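Local structure of oxidoreductase, short chain dehydrogenase/reductase family protein (Bifidobacterium adolescentis L2-32, 6OW4) at residues F[119-124]-F[170-175]; F[188-193]-F[248-253]. The protein acts as an NADH-dependent 20beta-hydroxysteroid dehydrogenase of the short-chain dehydrogenase/reductase family. All blocks are in the same frame, centred on the assembly; numbering follows the deposited sequence.

The two contacts lie on opposite sides of the chain's centre, their own centres about 41 Å apart and their nearest atoms about 25 Å apart, so they do not touch. Contact 1 (119-124 with 170-175) sits where two neighbouring parallel strands of the Rossmann sheet begin; one of them, 124-127, leads to Asn128, an NAD(+)-binding residue whose side chain is about 11 Å from that of Phe124. Contact 2 (188-193 with 248-253) belongs to the cofactor side, with the side chain of Met250 about 7 Å from the bound NAD. Strand 174-179, which starts in contact 1, is followed in the chain by strand 189-190 of contact 2.

Contact 1: residues F[119-124]-F[170-175]; sequences LGTVDF and HGHGGS
Thr121 points its hydroxyl into the gap between two imidazole rings, its CB lying in the plane of the His170 ring at the edge. OG1 is hydrogen-bonded to His170 ND1 at 2.8 Å and to His172 NE2 at 2.9 Å, in the latter case in the ring plane, so two bonds grip one oxygen. The torsion that makes this possible sets OG1 opposite the backbone N (chi1 -173°), where it meets the two rings from directions roughly at right angles to each other. His172 is fixed at its other nitrogen as well: ND1 donates to Gly173 O over 2.9 Å, which leaves the ring little freedom to turn. Its CE1 lies 3.5 Å from Val122 O, a buried carbonyl without a hydrogen-bond partner in the model.

These residues lie at the base of a beta-alpha-beta crossover of the Rossmann fold: strand 124-127 leads into helix 142-170, and the chain returns through a Schellman motif at Gly171 to strand 174-179 beside it. Phe124 and Ser175 form a parallel bridge, with CA atoms 4.7 Å apart. Next to it Ser175 N donates to Asp123 O, although the exact place of that oxygen is doubtful. The Asp123 carboxylate is held mainly by Lys43 N through OD2, while a water weakly links OD1 to Gly173 O, 3.0 Å from the water.

Contact 2: residues F[188-193]-F[248-253]; sequences NYMMGS and DAMLEV
Tyr189 and Val253 make the closest side-chain approach, ring CD2 lying 3.5 Å from methyl CG1. This joins a small beta-hairpin, strands 189-190 and 193-194, to the end of helix 244-250, in the region after the sixth strand of the Rossmann sheet that commonly helps to shape the substrate site in short-chain dehydrogenases. Setting CG opposite the backbone N (chi1 166°) swings the tyrosine ring toward Val253. Glu252 OE1 stands in the ring plane at its edge, 3.9 Å from Tyr189 OH, too long for a hydrogen bond, and the carboxylate is turned 77° from the ring. Met190 folds back at chi2 and chi3, bringing SD to 3.8 Å from Met250 CG, whereas Met191 sends CG to within 3.6 Å of Glu252 OE2.

The hairpin is closed by Met190 N to Ser193 O at 2.9 Å, with a weak return bond, and Tyr291 OH accepts from Tyr189 N. The tyrosine also reaches a second subunit, meeting Phe294 of that subunit edge-to-face and packing on its Val253. At Tyr189, an alanine is likely to leave Val253 CG1 of its own chain and the Phe294 ring of the second subunit without their aromatic partner. Glu252 lies close to Glu252 of the second subunit, which would probably favour protonation of one of the pair. On one face of the Tyr189 ring, offset toward the rim, the backbone N of Met191 sits 3.5 Å above the plane.

Contact 1: residues F[119-124]-F[170-175]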
ATOM      1  N   LEU F 119      12.087  35.853 -11.030  1.00 53.95           N
ATOM      2  CA  LEU F 119      12.659  35.109  -9.874  1.00 52.48           C
ATOM      3  C   LEU F 119      14.111  34.707 -10.173  1.00 50.88           C
ATOM      4  O   LEU F 119      14.974  34.935  -9.300  1.00 49.20           O
ATOM      5  CB  LEU F 119      11.785  33.882  -9.588  1.00 52.28           C
ATOM      6  CG  LEU F 119      11.602  33.518  -8.115  1.00 52.94           C
ATOM      7  CD1 LEU F 119      10.928  34.646  -7.347  1.00 53.69           C
ATOM      8  CD2 LEU F 119      10.795  32.237  -7.979  1.00 52.65           C
ATOM      9  N   GLY F 120      14.360  34.127 -11.351  1.00 48.62           N
ATOM     10  CA  GLY F 120      15.696  33.686 -11.799  1.00 47.76           C
ATOM     11  C   GLY F 120      15.682  32.240 -12.261  1.00 46.00           C
ATOM     12  O   GLY F 120      16.123  31.982 -13.397  1.00 47.26           O
ATOM     13  N   THR F 121      15.196  31.331 -11.410  1.00 43.82           N
ATOM     14  CA  THR F 121      15.073  29.875 -11.692  1.00 42.46           C
ATOM     15  C   THR F 121      14.088  29.238 -10.705  1.00 39.92           C
ATOM     16  O   THR F 121      13.515  29.976  -9.877  1.00 37.91           O
ATOM     17  CB  THR F 121      16.440  29.178 -11.642  1.00 42.80           C
ATOM     18  OG1 THR F 121      16.259  27.829 -12.075  1.00 43.21           O
ATOM     19  CG2 THR F 121      17.072  29.190 -10.266  1.00 42.82           C
ATOM     20  N   VAL F 122      13.913  27.916 -10.801  1.00 39.61           N
ATOM     21  CA  VAL F 122      13.026  27.097  -9.921  1.00 39.53           C
ATOM     22  C   VAL F 122      13.831  25.892  -9.418  1.00 38.92           C
ATOM     23  O   VAL F 122      14.103  24.985 -10.229  1.00 38.71           O
ATOM     24  CB  VAL F 122      11.744  26.677 -10.668  1.00 40.19           C
ATOM     25  CG1 VAL F 122      10.944  25.627  -9.910  1.00 40.12           C
ATOM     26  CG2 VAL F 122      10.866  27.879 -10.984  1.00 41.02           C
ATOM     27  N   ASP F 123      14.213  25.914  -8.136  1.00 38.25           N
ATOM     28  CA  ASP F 123      14.891  24.804  -7.411  1.00 37.63           C
ATOM     29  C   ASP F 123      13.832  23.888  -6.785  1.00 35.45           C
ATOM     30  O   ASP F 123      14.102  22.683  -6.659  1.00 34.20           O
ATOM     31  CB  ASP F 123      15.826  25.328  -6.318  1.00 38.39           C
ATOM     32  CG  ASP F 123      16.985  26.161  -6.835  1.00 40.32           C
ATOM     33  OD1 ASP F 123      17.909  25.574  -7.433  1.00 43.54           O
ATOM     34  OD2 ASP F 123      16.954  27.391  -6.637  1.00 42.26           O
ATOM     35  N   PHE F 124      12.687  24.445  -6.383  1.00 33.46           N
ATOM     36  CA  PHE F 124      11.560  23.699  -5.767  1.00 32.31           C
ATOM     37  C   PHE F 124      10.225  24.236  -6.291  1.00 30.78           C
ATOM     38  O   PHE F 124      10.166  25.394  -6.741  1.00 31.45           O
ATOM     39  CB  PHE F 124      11.616  23.808  -4.243  1.00 32.97           C
ATOM     40  CG  PHE F 124      11.418  25.208  -3.720  1.00 33.88           C
ATOM     41  CD1 PHE F 124      10.147  25.684  -3.428  1.00 34.48           C
ATOM     42  CD2 PHE F 124      12.498  26.056  -3.536  1.00 34.52           C
ATOM     43  CE1 PHE F 124       9.966  26.976  -2.957  1.00 34.62           C
ATOM     44  CE2 PHE F 124      12.315  27.345  -3.060  1.00 34.89           C
ATOM     45  CZ  PHE F 124      11.051  27.803  -2.771  1.00 34.90           C
ATOM     46  N   HIS F 170      17.492  24.749 -17.317  1.00 38.48           N
ATOM     47  CA  HIS F 170      18.515  25.517 -16.555  1.00 39.23           C
ATOM     48  C   HIS F 170      19.683  24.604 -16.164  1.00 38.05           C
ATOM     49  O   HIS F 170      20.717  25.140 -15.720  1.00 38.77           O
ATOM     50  CB  HIS F 170      17.872  26.209 -15.344  1.00 39.50           C
ATOM     51  CG  HIS F 170      17.078  27.416 -15.715  1.00 40.22           C
ATOM     52  ND1 HIS F 170      16.779  28.414 -14.808  1.00 40.43           N
ATOM     53  CD2 HIS F 170      16.550  27.805 -16.895  1.00 39.88           C
ATOM     54  CE1 HIS F 170      16.083  29.355 -15.409  1.00 40.45           C
ATOM     55  NE2 HIS F 170      15.932  29.007 -16.691  1.00 40.89           N
ATOM     56  N   GLY F 171      19.517  23.285 -16.316  1.00 37.18           N
ATOM     57  CA  GLY F 171      20.588  22.281 -16.166  1.00 36.08           C
ATOM     58  C   GLY F 171      20.990  22.085 -14.715  1.00 35.39           C
ATOM     59  O   GLY F 171      22.194  22.181 -14.421  1.00 35.01           O
ATOM     60  N   HIS F 172      20.017  21.812 -13.842  1.00 34.79           N
ATOM     61  CA  HIS F 172      20.225  21.530 -12.395  1.00 34.86           C
ATOM     62  C   HIS F 172      19.036  20.738 -11.837  1.00 33.81           C
ATOM     63  O   HIS F 172      18.015  20.611 -12.547  1.00 34.17           O
ATOM     64  CB  HIS F 172      20.481  22.833 -11.620  1.00 36.23           C
ATOM     65  CG  HIS F 172      19.368  23.825 -11.687  1.00 37.34           C
ATOM     66  ND1 HIS F 172      18.252  23.745 -10.875  1.00 38.10           N
ATOM     67  CD2 HIS F 172      19.202  24.931 -12.446  1.00 38.70           C
ATOM     68  CE1 HIS F 172      17.443  24.750 -11.139  1.00 38.45           C
ATOM     69  NE2 HIS F 172      18.003  25.492 -12.100  1.00 38.85           N
ATOM     70  N   GLY F 173      19.180  20.228 -10.611  1.00 32.34           N
ATOM     71  CA  GLY F 173      18.172  19.401  -9.919  1.00 31.11           C
ATOM     72  C   GLY F 173      17.120  20.250  -9.226  1.00 30.00           C
ATOM     73  O   GLY F 173      17.086  21.471  -9.477  1.00 31.30           O
ATOM     74  N   GLY F 174      16.290  19.629  -8.382  1.00 27.57           N
ATOM     75  CA  GLY F 174      15.223  20.317  -7.633  1.00 26.00           C
ATOM     76  C   GLY F 174      14.315  19.355  -6.889  1.00 24.65           C
ATOM     77  O   GLY F 174      14.562  18.138  -6.955  1.00 23.99           O
ATOM     78  N   SER F 175      13.295  19.887  -6.210  1.00 24.83           N
ATOM     79  CA  SER F 175      12.352  19.133  -5.341  1.00 25.19           C
ATOM     80  C   SER F 175      10.906  19.527  -5.663  1.00 24.78           C
ATOM     81  O   SER F 175      10.537  20.690  -5.405  1.00 24.81           O
ATOM     82  CB  SER F 175      12.665  19.365  -3.887  1.00 25.44           C
ATOM     83  OG  SER F 175      11.760  18.656  -3.053  1.00 25.81           O
TER
HETATM   84  O   HOH W   1      18.997  22.385  -7.336  1.00 31.99           O

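Contact 2: residues F[188-193]-F[248-253]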
ATOM      1  N   ASN F 188     -13.208   9.252   3.037  1.00 45.38           N
ATOM      2  CA  ASN F 188     -13.269   9.925   4.363  1.00 46.65           C
ATOM      3  C   ASN F 188     -14.532   9.457   5.093  1.00 49.74           C
ATOM      4  O   ASN F 188     -15.634   9.618   4.534  1.00 49.64           O
ATOM      5  CB  ASN F 188     -13.226  11.450   4.248  1.00 46.94           C
ATOM      6  CG  ASN F 188     -11.978  11.972   3.566  1.00 46.55           C
ATOM      7  OD1 ASN F 188     -11.250  11.217   2.924  1.00 48.04           O
ATOM      8  ND2 ASN F 188     -11.728  13.265   3.693  1.00 45.49           N
ATOM      9  N   TYR F 189     -14.363   8.891   6.291  1.00 53.31           N
ATOM     10  CA  TYR F 189     -15.438   8.274   7.110  1.00 56.90           C
ATOM     11  C   TYR F 189     -16.211   9.368   7.860  1.00 60.94           C
ATOM     12  O   TYR F 189     -15.565  10.249   8.464  1.00 63.14           O
ATOM     13  CB  TYR F 189     -14.832   7.252   8.076  1.00 57.48           C
ATOM     14  CG  TYR F 189     -15.754   6.805   9.181  1.00 60.48           C
ATOM     15  CD1 TYR F 189     -16.643   5.760   8.992  1.00 61.55           C
ATOM     16  CD2 TYR F 189     -15.741   7.434  10.416  1.00 61.05           C
ATOM     17  CE1 TYR F 189     -17.495   5.346  10.003  1.00 62.92           C
ATOM     18  CE2 TYR F 189     -16.585   7.033  11.439  1.00 62.35           C
ATOM     19  CZ  TYR F 189     -17.466   5.986  11.230  1.00 63.03           C
ATOM     20  OH  TYR F 189     -18.299   5.589  12.232  1.00 64.59           O
ATOM     21  N   MET F 190     -17.549   9.302   7.823  1.00 64.66           N
ATOM     22  CA  MET F 190     -18.467  10.182   8.600  1.00 67.43           C
ATOM     23  C   MET F 190     -19.694   9.376   9.046  1.00 68.55           C
ATOM     24  O   MET F 190     -20.722   9.419   8.339  1.00 66.61           O
ATOM     25  CB  MET F 190     -18.920  11.393   7.777  1.00 69.13           C
ATOM     26  CG  MET F 190     -17.886  12.502   7.701  1.00 70.24           C
ATOM     27  SD  MET F 190     -17.528  13.258   9.308  1.00 74.50           S
ATOM     28  CE  MET F 190     -18.972  14.297   9.523  1.00 72.74           C
ATOM     29  N   MET F 191     -19.565   8.664  10.170  1.00 71.95           N
ATOM     30  CA  MET F 191     -20.674   7.999  10.910  1.00 72.73           C
ATOM     31  C   MET F 191     -21.477   7.089   9.969  1.00 69.81           C
ATOM     32  O   MET F 191     -22.686   7.341   9.783  1.00 66.95           O
ATOM     33  CB  MET F 191     -21.598   9.047  11.543  1.00 78.54           C
ATOM     34  CG  MET F 191     -20.894   9.945  12.544  1.00 81.94           C
ATOM     35  SD  MET F 191     -21.955  11.283  13.150  1.00 87.37           S
ATOM     36  CE  MET F 191     -23.168  10.353  14.084  1.00 85.68           C
ATOM     37  N   GLY F 192     -20.819   6.074   9.398  1.00 66.88           N
ATOM     38  CA  GLY F 192     -21.443   5.029   8.561  1.00 63.92           C
ATOM     39  C   GLY F 192     -21.248   5.282   7.075  1.00 60.57           C
ATOM     40  O   GLY F 192     -20.957   4.308   6.348  1.00 59.01           O
ATOM     41  N   SER F 193     -21.407   6.539   6.641  1.00 56.46           N
ATOM     42  CA  SER F 193     -21.369   6.977   5.220  1.00 53.03           C
ATOM     43  C   SER F 193     -20.075   7.733   4.930  1.00 49.36           C
ATOM     44  O   SER F 193     -19.471   8.306   5.834  1.00 50.03           O
ATOM     45  CB  SER F 193     -22.574   7.823   4.896  1.00 53.09           C
ATOM     46  OG  SER F 193     -23.776   7.110   5.151  1.00 54.11           O
ATOM     47  N   ASP F 248     -16.026  17.490  16.731  1.00 67.67           N
ATOM     48  CA  ASP F 248     -15.788  16.322  17.626  1.00 67.37           C
ATOM     49  C   ASP F 248     -16.210  15.024  16.922  1.00 64.44           C
ATOM     50  O   ASP F 248     -15.598  13.979  17.212  1.00 64.77           O
ATOM     51  CB  ASP F 248     -16.507  16.489  18.971  1.00 69.00           C
ATOM     52  CG  ASP F 248     -15.868  17.509  19.900  1.00 67.98           C
ATOM     53  OD1 ASP F 248     -14.625  17.512  20.009  1.00 67.53           O
ATOM     54  OD2 ASP F 248     -16.619  18.294  20.515  1.00 69.20           O
ATOM     55  N   ALA F 249     -17.210  15.085  16.035  1.00 64.54           N
ATOM     56  CA  ALA F 249     -17.709  13.936  15.241  1.00 63.68           C
ATOM     57  C   ALA F 249     -16.668  13.537  14.188  1.00 61.32           C
ATOM     58  O   ALA F 249     -16.451  12.324  14.008  1.00 62.79           O
ATOM     59  CB  ALA F 249     -19.035  14.270  14.600  1.00 64.35           C
ATOM     60  N   MET F 250     -16.061  14.524  13.519  1.00 57.58           N
ATOM     61  CA  MET F 250     -15.047  14.330  12.443  1.00 54.48           C
ATOM     62  C   MET F 250     -13.774  13.690  13.012  1.00 50.15           C
ATOM     63  O   MET F 250     -13.138  12.912  12.275  1.00 49.23           O
ATOM     64  CB  MET F 250     -14.674  15.664  11.788  1.00 55.88           C
ATOM     65  CG  MET F 250     -15.758  16.230  10.899  1.00 58.97           C
ATOM     66  SD  MET F 250     -15.408  17.939  10.415  1.00 62.08           S
ATOM     67  CE  MET F 250     -14.319  17.666   9.017  1.00 60.21           C
ATOM     68  N   LEU F 251     -13.410  14.013  14.259  1.00 48.59           N
ATOM     69  CA  LEU F 251     -12.137  13.586  14.904  1.00 46.62           C
ATOM     70  C   LEU F 251     -12.331  12.276  15.682  1.00 46.61           C
ATOM     71  O   LEU F 251     -11.389  11.876  16.397  1.00 45.32           O
ATOM     72  CB  LEU F 251     -11.643  14.709  15.821  1.00 46.38           C
ATOM     73  CG  LEU F 251     -11.406  16.059  15.145  1.00 44.88           C
ATOM     74  CD1 LEU F 251     -10.974  17.097  16.167  1.00 45.37           C
ATOM     75  CD2 LEU F 251     -10.376  15.946  14.033  1.00 44.13           C
ATOM     76  N   GLU F 252     -13.499  11.633  15.548  1.00 48.16           N
ATOM     77  CA  GLU F 252     -13.759  10.237  15.997  1.00 48.50           C
ATOM     78  C   GLU F 252     -12.554   9.356  15.651  1.00 45.35           C
ATOM     79  O   GLU F 252     -12.006   8.700  16.563  1.00 45.99           O
ATOM     80  CB  GLU F 252     -14.998   9.668  15.300  1.00 50.73           C
ATOM     81  CG  GLU F 252     -16.297   9.857  16.062  1.00 53.62           C
ATOM     82  CD  GLU F 252     -17.478   9.132  15.437  1.00 55.18           C
ATOM     83  OE1 GLU F 252     -17.343   7.922  15.151  1.00 55.48           O
ATOM     84  OE2 GLU F 252     -18.524   9.777  15.220  1.00 57.96           O
ATOM     85  N   VAL F 253     -12.154   9.381  14.375  1.00 42.12           N
ATOM     86  CA  VAL F 253     -11.210   8.411  13.742  1.00 39.31           C
ATOM     87  C   VAL F 253      -9.823   9.053  13.591  1.00 35.84           C
ATOM     88  O   VAL F 253      -9.038   8.554  12.764  1.00 35.20           O
ATOM     89  CB  VAL F 253     -11.762   7.914  12.390  1.00 39.52           C
ATOM     90  CG1 VAL F 253     -12.983   7.028  12.578  1.00 40.91           C
ATOM     91  CG2 VAL F 253     -12.082   9.058  11.438  1.00 39.15           C
TER